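Local coordinates for GDSL-like Lipase/Acylhydrolase family protein (Neisseria meningitidis, PDB 4K7J), which probably removes O-acetyl groups from peptidoglycan as an esterase of the SGNH (GDSL) hydrolase family, at residues S113-G124 with W224-L235. Numbering follows the deposited sequence.
Sequences SRNNTGDFPLGG and WSKWRADRMNDL
W227 lies against the turn P121-G124, and its side chain is the one to trace. W227 CB sits 3.8 Å from F120 O. With CG beside its own backbone N (chi1 -52°), the indole swings under the glycines, which lie over one face: CD1 meets G124 CA, and next along the ring W227 NE1 donates to S113 OG at 2.9 Å, almost in the ring plane. CE2 then meets G124 N. In the six-membered ring, which comes last, W227 CZ3 lies 3.3 Å from G123 N and also touches L122 CD1, while G123 CA adds a CH-pi contact, 3.9 Å from the ring centroid. The opposite face rests on W224 CA. Next door, the extended K226 chain runs alongside S113 so that K226 NZ bonds to S113 O at 2.7 Å, with a weaker bond to R114 O. On the far flank R228 N gives a nearly straight bond to F120 O (165°). R228 and D234 form a salt bridge, in which D234 OD2 takes R228 NE through its syn lone pair; L122 N adds a further donor on the anti side. L122 CD2 meets L235 CD1 on helix 231-236. The contact thus joins a loop of the N-terminal family region, between strands 109-112 and 125-128, to the GDSL hydrolase region. These directional bonds are consistent with a well-defined join: G124 makes room for the indole, and the donors around D234 would favour its ionised carboxylate.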
ATOM      1  N   SER A 113      -2.092 -12.873  -5.612  1.00 15.37           N
ATOM      2  CA  SER A 113      -2.929 -13.722  -4.764  1.00 16.10           C
ATOM      3  C   SER A 113      -4.417 -13.515  -5.036  1.00 17.08           C
ATOM      4  O   SER A 113      -5.251 -14.185  -4.440  1.00 17.25           O
ATOM      5  CB  SER A 113      -2.618 -13.501  -3.272  1.00 16.53           C
ATOM      6  OG  SER A 113      -2.688 -12.123  -2.921  1.00 15.94           O
ATOM      7  N   ARG A 114      -4.744 -12.594  -5.936  1.00 12.49           N
ATOM      8  CA  ARG A 114      -6.128 -12.361  -6.304  1.00 15.87           C
ATOM      9  C   ARG A 114      -6.862 -13.657  -6.688  1.00 17.10           C
ATOM     10  O   ARG A 114      -7.912 -13.958  -6.134  1.00 15.01           O
ATOM     11  CB  ARG A 114      -6.218 -11.326  -7.431  1.00 17.03           C
ATOM     12  CG  ARG A 114      -7.625 -11.135  -7.984  1.00 16.51           C
ATOM     13  CD  ARG A 114      -7.662  -9.997  -9.004  1.00 17.02           C
ATOM     14  NE  ARG A 114      -9.023  -9.719  -9.452  1.00 21.66           N
ATOM     15  CZ  ARG A 114      -9.571 -10.236 -10.550  1.00 17.93           C
ATOM     16  NH1 ARG A 114      -8.873 -11.061 -11.318  1.00 18.73           N
ATOM     17  NH2 ARG A 114     -10.823  -9.927 -10.874  1.00 21.77           N
ATOM     18  N   ASN A 115      -6.301 -14.418  -7.625  1.00 12.32           N
ATOM     19  CA  ASN A 115      -6.903 -15.688  -8.025  1.00 16.63           C
ATOM     20  C   ASN A 115      -6.018 -16.875  -7.732  1.00 17.46           C
ATOM     21  O   ASN A 115      -6.451 -18.009  -7.918  1.00 15.78           O
ATOM     22  CB  ASN A 115      -7.196 -15.737  -9.524  1.00 15.18           C
ATOM     23  CG  ASN A 115      -8.030 -14.587 -10.001  1.00 16.11           C
ATOM     24  OD1 ASN A 115      -7.584 -13.813 -10.845  1.00 19.84           O
ATOM     25  ND2 ASN A 115      -9.255 -14.469  -9.484  1.00 16.58           N
ATOM     26  N   ASN A 116      -4.775 -16.638  -7.309  1.00 13.54           N
ATOM     27  CA  ASN A 116      -3.826 -17.756  -7.200  1.00 14.38           C
ATOM     28  C   ASN A 116      -3.282 -18.056  -5.816  1.00 17.28           C
ATOM     29  O   ASN A 116      -3.319 -17.218  -4.922  1.00 13.48           O
ATOM     30  CB  ASN A 116      -2.647 -17.558  -8.155  1.00 15.55           C
ATOM     31  CG  ASN A 116      -3.078 -17.572  -9.593  1.00 19.23           C
ATOM     32  OD1 ASN A 116      -3.059 -18.613 -10.257  1.00 23.68           O
ATOM     33  ND2 ASN A 116      -3.493 -16.419 -10.081  1.00 17.18           N
ATOM     34  N   THR A 117      -2.754 -19.266  -5.668  1.00 15.46           N
ATOM     35  CA  THR A 117      -2.043 -19.639  -4.461  1.00 20.39           C
ATOM     36  C   THR A 117      -0.566 -19.616  -4.787  1.00 22.06           C
ATOM     37  O   THR A 117      -0.166 -19.649  -5.956  1.00 22.17           O
ATOM     38  CB  THR A 117      -2.390 -21.052  -3.992  1.00 20.71           C
ATOM     39  OG1 THR A 117      -1.871 -21.993  -4.939  1.00 24.94           O
ATOM     40  CG2 THR A 117      -3.904 -21.220  -3.868  1.00 21.38           C
ATOM     41  N   GLY A 118       0.246 -19.560  -3.745  1.00 22.85           N
ATOM     42  CA  GLY A 118       1.679 -19.558  -3.920  1.00 18.46           C
ATOM     43  C   GLY A 118       2.343 -19.134  -2.635  1.00 19.18           C
ATOM     44  O   GLY A 118       1.690 -18.849  -1.628  1.00 21.75           O
ATOM     45  N   ASP A 119       3.660 -19.082  -2.688  1.00 18.43           N
ATOM     46  CA  ASP A 119       4.468 -18.659  -1.558  1.00 17.44           C
ATOM     47  C   ASP A 119       4.682 -17.137  -1.670  1.00 18.46           C
ATOM     48  O   ASP A 119       5.765 -16.674  -2.010  1.00 20.99           O
ATOM     49  CB  ASP A 119       5.789 -19.423  -1.630  1.00 13.20           C
ATOM     50  CG  ASP A 119       6.669 -19.222  -0.413  1.00 18.94           C
ATOM     51  OD1 ASP A 119       6.141 -18.984   0.690  1.00 15.23           O
ATOM     52  OD2 ASP A 119       7.900 -19.347  -0.569  1.00 19.97           O
ATOM     53  N   PHE A 120       3.647 -16.355  -1.397  1.00 18.59           N
ATOM     54  CA  PHE A 120       3.728 -14.913  -1.614  1.00 12.82           C
ATOM     55  C   PHE A 120       4.379 -14.196  -0.433  1.00 16.89           C
ATOM     56  O   PHE A 120       4.072 -14.493   0.713  1.00 15.09           O
ATOM     57  CB  PHE A 120       2.333 -14.314  -1.842  1.00 15.25           C
ATOM     58  CG  PHE A 120       1.638 -14.788  -3.107  1.00  9.49           C
ATOM     59  CD1 PHE A 120       2.012 -14.298  -4.342  1.00 14.55           C
ATOM     60  CD2 PHE A 120       0.569 -15.667  -3.037  1.00 15.38           C
ATOM     61  CE1 PHE A 120       1.376 -14.713  -5.494  1.00 13.14           C
ATOM     62  CE2 PHE A 120      -0.088 -16.087  -4.182  1.00 14.66           C
ATOM     63  CZ  PHE A 120       0.312 -15.612  -5.414  1.00 17.88           C
ATOM     64  N   PRO A 121       5.261 -13.225  -0.712  1.00 15.67           N
ATOM     65  CA  PRO A 121       5.742 -12.351   0.361  1.00 17.58           C
ATOM     66  C   PRO A 121       4.670 -11.302   0.625  1.00 15.93           C
ATOM     67  O   PRO A 121       3.693 -11.250  -0.131  1.00 15.76           O
ATOM     68  CB  PRO A 121       6.982 -11.698  -0.258  1.00 14.78           C
ATOM     69  CG  PRO A 121       6.642 -11.595  -1.718  1.00 18.61           C
ATOM     70  CD  PRO A 121       5.746 -12.793  -2.033  1.00 16.01           C
ATOM     71  N   LEU A 122       4.840 -10.495   1.670  1.00 18.68           N
ATOM     72  CA  LEU A 122       3.873  -9.449   2.002  1.00 16.94           C
ATOM     73  C   LEU A 122       3.465  -8.658   0.763  1.00 12.12           C
ATOM     74  O   LEU A 122       4.328  -8.253  -0.009  1.00 16.12           O
ATOM     75  CB  LEU A 122       4.452  -8.486   3.045  1.00 18.18           C
ATOM     76  CG  LEU A 122       3.430  -7.423   3.450  1.00 17.23           C
ATOM     77  CD1 LEU A 122       2.538  -7.966   4.531  1.00 13.74           C
ATOM     78  CD2 LEU A 122       4.113  -6.128   3.877  1.00 20.59           C
ATOM     79  N   GLY A 123       2.154  -8.484   0.552  1.00 15.32           N
ATOM     80  CA  GLY A 123       1.650  -7.710  -0.579  1.00  9.44           C
ATOM     81  C   GLY A 123       0.936  -8.562  -1.622  1.00 15.19           C
ATOM     82  O   GLY A 123       0.152  -8.056  -2.444  1.00 12.24           O
ATOM     83  N   GLY A 124       1.239  -9.859  -1.608  1.00 14.65           N
ATOM     84  CA  GLY A 124       0.583 -10.820  -2.472  1.00 12.67           C
ATOM     85  C   GLY A 124       0.993 -10.789  -3.938  1.00 16.27           C
ATOM     86  O   GLY A 124       0.267 -11.292  -4.795  1.00 15.12           O
ATOM     87  N   TRP A 224      -4.883 -11.729   3.769  1.00 15.00           N
ATOM     88  CA  TRP A 224      -3.454 -11.843   4.047  1.00 18.69           C
ATOM     89  C   TRP A 224      -3.087 -13.314   4.326  1.00 19.21           C
ATOM     90  O   TRP A 224      -1.925 -13.720   4.174  1.00 17.28           O
ATOM     91  CB  TRP A 224      -3.051 -10.972   5.240  1.00 17.53           C
ATOM     92  CG  TRP A 224      -3.025  -9.480   4.969  1.00 17.89           C
ATOM     93  CD1 TRP A 224      -3.674  -8.802   3.972  1.00 14.44           C
ATOM     94  CD2 TRP A 224      -2.304  -8.496   5.720  1.00 21.26           C
ATOM     95  NE1 TRP A 224      -3.398  -7.459   4.058  1.00 13.68           N
ATOM     96  CE2 TRP A 224      -2.566  -7.246   5.130  1.00 16.39           C
ATOM     97  CE3 TRP A 224      -1.461  -8.556   6.839  1.00 19.52           C
ATOM     98  CZ2 TRP A 224      -2.015  -6.061   5.618  1.00 14.31           C
ATOM     99  CZ3 TRP A 224      -0.918  -7.380   7.324  1.00 20.36           C
ATOM    100  CH2 TRP A 224      -1.193  -6.146   6.710  1.00 18.17           C
ATOM    101  N   SER A 225      -4.078 -14.110   4.731  1.00 14.79           N
ATOM    102  CA  SER A 225      -3.863 -15.542   4.991  1.00 21.91           C
ATOM    103  C   SER A 225      -3.400 -16.316   3.738  1.00 19.92           C
ATOM    104  O   SER A 225      -2.804 -17.389   3.847  1.00 19.82           O
ATOM    105  CB  SER A 225      -5.123 -16.187   5.590  1.00 17.61           C
ATOM    106  OG  SER A 225      -6.102 -16.382   4.589  1.00 22.88           O
ATOM    107  N   LYS A 226      -3.653 -15.752   2.558  1.00 20.96           N
ATOM    108  CA  LYS A 226      -3.149 -16.304   1.300  1.00 17.27           C
ATOM    109  C   LYS A 226      -1.638 -16.167   1.162  1.00 16.77           C
ATOM    110  O   LYS A 226      -1.037 -16.812   0.297  1.00 15.53           O
ATOM    111  CB  LYS A 226      -3.781 -15.585   0.099  1.00 13.33           C
ATOM    112  CG  LYS A 226      -5.266 -15.831  -0.136  1.00 14.70           C
ATOM    113  CD  LYS A 226      -5.696 -15.010  -1.358  1.00 19.29           C
ATOM    114  CE  LYS A 226      -7.148 -15.235  -1.759  1.00 18.43           C
ATOM    115  NZ  LYS A 226      -7.493 -14.350  -2.931  1.00 16.44           N
ATOM    116  N   TRP A 227      -1.032 -15.300   1.974  1.00 15.44           N
ATOM    117  CA  TRP A 227       0.395 -15.008   1.843  1.00 17.25           C
ATOM    118  C   TRP A 227       1.193 -15.904   2.801  1.00 21.18           C
ATOM    119  O   TRP A 227       0.608 -16.555   3.665  1.00 18.92           O
ATOM    120  CB  TRP A 227       0.688 -13.520   2.102  1.00 17.64           C
ATOM    121  CG  TRP A 227      -0.148 -12.556   1.301  1.00 13.61           C
ATOM    122  CD1 TRP A 227      -0.845 -12.824   0.158  1.00 14.52           C
ATOM    123  CD2 TRP A 227      -0.388 -11.177   1.602  1.00 15.70           C
ATOM    124  NE1 TRP A 227      -1.495 -11.698  -0.273  1.00 13.07           N
ATOM    125  CE2 TRP A 227      -1.230 -10.671   0.595  1.00 12.43           C
ATOM    126  CE3 TRP A 227       0.034 -10.314   2.628  1.00 15.16           C
ATOM    127  CZ2 TRP A 227      -1.660  -9.340   0.576  1.00 13.15           C
ATOM    128  CZ3 TRP A 227      -0.401  -8.992   2.613  1.00 12.59           C
ATOM    129  CH2 TRP A 227      -1.252  -8.524   1.600  1.00 12.06           C
ATOM    130  N   ARG A 228       2.515 -15.942   2.651  1.00 17.98           N
ATOM    131  CA  ARG A 228       3.334 -16.903   3.403  1.00 19.41           C
ATOM    132  C   ARG A 228       3.245 -16.708   4.920  1.00 18.73           C
ATOM    133  O   ARG A 228       2.959 -15.619   5.397  1.00 17.93           O
ATOM    134  CB  ARG A 228       4.800 -16.894   2.921  1.00 18.65           C
ATOM    135  CG  ARG A 228       5.603 -15.682   3.340  1.00 15.78           C
ATOM    136  CD  ARG A 228       6.845 -15.509   2.460  1.00 18.63           C
ATOM    137  NE  ARG A 228       7.787 -14.537   3.024  1.00 18.39           N
ATOM    138  CZ  ARG A 228       8.788 -14.868   3.833  1.00 20.43           C
ATOM    139  NH1 ARG A 228       8.972 -16.137   4.163  1.00 18.24           N
ATOM    140  NH2 ARG A 228       9.598 -13.936   4.314  1.00 19.70           N
ATOM    141  N   ALA A 229       3.485 -17.775   5.674  1.00 19.12           N
ATOM    142  CA  ALA A 229       3.325 -17.725   7.133  1.00 16.80           C
ATOM    143  C   ALA A 229       4.201 -16.644   7.781  1.00 20.18           C
ATOM    144  O   ALA A 229       3.799 -16.023   8.759  1.00 20.18           O
ATOM    145  CB  ALA A 229       3.618 -19.098   7.750  1.00 20.55           C
ATOM    146  N   ASP A 230       5.381 -16.407   7.212  1.00 16.88           N
ATOM    147  CA  ASP A 230       6.316 -15.414   7.749  1.00 15.35           C
ATOM    148  C   ASP A 230       6.108 -14.013   7.184  1.00 19.15           C
ATOM    149  O   ASP A 230       7.046 -13.208   7.176  1.00 21.84           O
ATOM    150  CB  ASP A 230       7.777 -15.819   7.480  1.00 17.06           C
ATOM    151  CG  ASP A 230       8.227 -16.988   8.322  1.00 24.53           C
ATOM    152  OD1 ASP A 230       7.554 -17.272   9.330  1.00 29.64           O
ATOM    153  OD2 ASP A 230       9.252 -17.626   7.968  1.00 30.93           O
ATOM    154  N   ARG A 231       4.899 -13.711   6.723  1.00 17.23           N
ATOM    155  CA  ARG A 231       4.612 -12.402   6.111  1.00 14.72           C
ATOM    156  C   ARG A 231       4.850 -11.197   7.047  1.00 18.04           C
ATOM    157  O   ARG A 231       5.195 -10.103   6.595  1.00 17.71           O
ATOM    158  CB  ARG A 231       3.174 -12.382   5.588  1.00 14.49           C
ATOM    159  CG  ARG A 231       2.113 -12.565   6.682  1.00 12.26           C
ATOM    160  CD  ARG A 231       0.755 -12.732   6.044  1.00 17.54           C
ATOM    161  NE  ARG A 231      -0.287 -13.164   6.967  1.00 24.71           N
ATOM    162  CZ  ARG A 231      -0.627 -14.434   7.173  1.00 24.27           C
ATOM    163  NH1 ARG A 231      -0.000 -15.414   6.533  1.00 20.32           N
ATOM    164  NH2 ARG A 231      -1.602 -14.723   8.021  1.00 21.90           N
ATOM    165  N   MET A 232       4.662 -11.386   8.349  1.00 19.52           N
ATOM    166  CA  MET A 232       4.945 -10.306   9.309  1.00 19.53           C
ATOM    167  C   MET A 232       6.439  -9.974   9.409  1.00 22.52           C
ATOM    168  O   MET A 232       6.812  -8.834   9.687  1.00 19.43           O
ATOM    169  CB  MET A 232       4.367 -10.636  10.689  1.00 19.58           C
ATOM    170  CG  MET A 232       2.824 -10.690  10.707  1.00 18.10           C
ATOM    171  SD  MET A 232       2.069  -9.145  10.138  1.00 26.46           S
ATOM    172  CE  MET A 232       0.334  -9.602  10.150  1.00 22.83           C
ATOM    173  N   ASN A 233       7.300 -10.961   9.181  1.00 22.36           N
ATOM    174  CA  ASN A 233       8.731 -10.669   9.078  1.00 22.27           C
ATOM    175  C   ASN A 233       9.050  -9.857   7.824  1.00 25.36           C
ATOM    176  O   ASN A 233       9.954  -9.011   7.842  1.00 20.65           O
ATOM    177  CB  ASN A 233       9.579 -11.944   9.138  1.00 26.69           C
ATOM    178  CG  ASN A 233       9.353 -12.737  10.417  1.00 27.82           C
ATOM    179  OD1 ASN A 233       8.936 -12.191  11.441  1.00 33.93           O
ATOM    180  ND2 ASN A 233       9.611 -14.035  10.357  1.00 31.39           N
ATOM    181  N   ASP A 234       8.308 -10.094   6.741  1.00 19.85           N
ATOM    182  CA  ASP A 234       8.413  -9.220   5.567  1.00 19.60           C
ATOM    183  C   ASP A 234       7.955  -7.789   5.925  1.00 15.97           C
ATOM    184  O   ASP A 234       8.573  -6.806   5.519  1.00 19.91           O
ATOM    185  CB  ASP A 234       7.576  -9.745   4.381  1.00 16.68           C
ATOM    186  CG  ASP A 234       8.010 -11.131   3.896  1.00 24.65           C
ATOM    187  OD1 ASP A 234       9.181 -11.533   4.105  1.00 18.06           O
ATOM    188  OD2 ASP A 234       7.160 -11.826   3.282  1.00 23.10           O
ATOM    189  N   LEU A 235       6.862  -7.672   6.672  1.00 16.04           N
ATOM    190  CA  LEU A 235       6.374  -6.353   7.087  1.00 16.54           C
ATOM    191  C   LEU A 235       7.407  -5.616   7.950  1.00 21.51           C
ATOM    192  O   LEU A 235       7.669  -4.421   7.755  1.00 16.01           O
ATOM    193  CB  LEU A 235       5.050  -6.482   7.848  1.00 15.64           C
ATOM    194  CG  LEU A 235       4.475  -5.161   8.364  1.00 18.83           C
ATOM    195  CD1 LEU A 235       4.168  -4.209   7.233  1.00 18.09           C
ATOM    196  CD2 LEU A 235       3.255  -5.400   9.219  1.00 19.25           C
TER
HETATM  197  O   HOH W   1      -1.476 -18.898  -1.344  1.00 18.36           O
HETATM  198  O   HOH W   2       1.558 -18.747   1.174  1.00 30.69           O
HETATM  199  O   HOH W   3       7.679 -18.671   2.808  1.00 19.96           O